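Local coordinates for rubisco operon transcriptional regulator (Synechocystis sp., PDB 5Y2W), which probably represses genes of carbon acquisition as a LysR-type transcription factor, its regulatory domain binding the metabolite 2-phosphoglycolate, at residues A[202-205]-A[206-209]. Residues are numbered along the deposited sequence; the frame is centred on the assembly and turned at random.
Sequences QTFL and DYLM
Leu208 N gives the shortest hydrogen bond between 202-205 and 206-209 to Phe204 O, at 2.7 Å and nearly straight at the hydrogen. Asp206 N, Tyr207 N and Met209 N bond in the same i to i+4 pattern to the carbonyls of Gln202, Thr203 and Leu205, which identifies 202-209 as regular alpha-helix. One further bond joins side chains a turn apart: Gln202 NE2 reaches Asp206 OD1 over 3.2 Å. Its N-H...O angle of 136° marks it as bent; the oxygen lies close to the amide plane but is approached on its syn side from 32° out of the carboxylate plane. With CG of Gln202 anti to the backbone N, the bend at chi2 (69°) turns the amide forward along the helix, toward Asp206. These residues belong to helix 199-211 of the LysR substrate-binding domain, a periplasmic-binding-protein-like fold, and its apolar side packs on strands 74-79 and 186-192 and on helix 24-35. On that side the Phe204 ring passes Tyr207 obliquely, CE1 meeting the edge of the tyrosine ring at CD2, 4.1 Å away, while its CE2 lies 4.2 Å from Leu208 CD2. Phe32 contacts both aromatic rings, edge-to-face with Phe204 and at a slant with Tyr207. Leu205 and Met209, one turn apart, lie alongside each other, with CD1 of Leu205 3.7 Å from CE of Met209. The Met209 side chain bends at chi2, which brings its terminal CE beside Leu205 CD1, and both residues, with Leu208, touch Val189 of strand 186-192.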
# COMPACT_ATOMS: atom_id res chain seq x y z
N GLN A 202 -6.68 -25.27 4.79
CA GLN A 202 -7.88 -25.83 4.16
C GLN A 202 -9.11 -25.17 4.77
O GLN A 202 -10.11 -24.93 4.08
CB GLN A 202 -7.95 -27.37 4.33
CG GLN A 202 -9.16 -27.99 3.65
CD GLN A 202 -9.06 -27.91 2.13
OE1 GLN A 202 -8.02 -28.24 1.57
NE2 GLN A 202 -10.11 -27.47 1.48
N THR A 203 -9.05 -24.88 6.06
CA THR A 203 -10.26 -24.31 6.73
C THR A 203 -10.52 -22.89 6.18
O THR A 203 -11.66 -22.49 5.97
CB THR A 203 -10.10 -24.22 8.27
OG1 THR A 203 -9.56 -25.46 8.78
CG2 THR A 203 -11.41 -23.90 8.94
N PHE A 204 -9.45 -22.13 5.96
CA PHE A 204 -9.59 -20.74 5.52
C PHE A 204 -10.17 -20.70 4.11
O PHE A 204 -11.08 -19.92 3.83
CB PHE A 204 -8.25 -19.96 5.55
CG PHE A 204 -8.40 -18.55 5.02
CD1 PHE A 204 -9.13 -17.61 5.74
CD2 PHE A 204 -7.94 -18.21 3.75
CE1 PHE A 204 -9.34 -16.34 5.23
CE2 PHE A 204 -8.15 -16.92 3.25
CZ PHE A 204 -8.85 -16.00 3.99
N LEU A 205 -9.65 -21.61 3.27
CA LEU A 205 -10.01 -21.73 1.88
C LEU A 205 -11.48 -21.97 1.70
O LEU A 205 -12.17 -21.26 0.93
CB LEU A 205 -9.17 -22.85 1.26
CG LEU A 205 -9.32 -23.18 -0.24
CD1 LEU A 205 -9.10 -21.95 -1.13
CD2 LEU A 205 -8.36 -24.30 -0.65
N ASP A 206 -12.00 -22.93 2.47
CA ASP A 206 -13.43 -23.22 2.44
C ASP A 206 -14.20 -22.05 2.99
O ASP A 206 -15.31 -21.78 2.54
CB ASP A 206 -13.78 -24.47 3.30
CG ASP A 206 -13.12 -25.75 2.78
OD1 ASP A 206 -12.84 -25.83 1.58
OD2 ASP A 206 -12.85 -26.65 3.57
N TYR A 207 -13.65 -21.38 4.00
CA TYR A 207 -14.31 -20.19 4.57
C TYR A 207 -14.42 -19.06 3.50
O TYR A 207 -15.50 -18.47 3.26
CB TYR A 207 -13.57 -19.71 5.84
CG TYR A 207 -14.06 -18.35 6.31
CD1 TYR A 207 -15.30 -18.20 6.94
CD2 TYR A 207 -13.30 -17.20 6.07
CE1 TYR A 207 -15.76 -16.95 7.32
CE2 TYR A 207 -13.75 -15.95 6.45
CZ TYR A 207 -14.97 -15.83 7.08
OH TYR A 207 -15.38 -14.57 7.45
N LEU A 208 -13.30 -18.81 2.85
CA LEU A 208 -13.25 -17.81 1.76
C LEU A 208 -14.27 -18.13 0.69
O LEU A 208 -15.07 -17.27 0.30
CB LEU A 208 -11.84 -17.75 1.16
CG LEU A 208 -11.58 -16.75 0.01
CD1 LEU A 208 -11.87 -15.30 0.40
CD2 LEU A 208 -10.15 -16.87 -0.43
N MET A 209 -14.24 -19.37 0.19
CA MET A 209 -15.19 -19.77 -0.87
C MET A 209 -16.62 -19.61 -0.42
O MET A 209 -17.48 -19.17 -1.17
CB MET A 209 -14.99 -21.20 -1.31
CG MET A 209 -13.64 -21.39 -1.96
SD MET A 209 -13.35 -20.07 -3.20
CE MET A 209 -11.66 -20.51 -3.38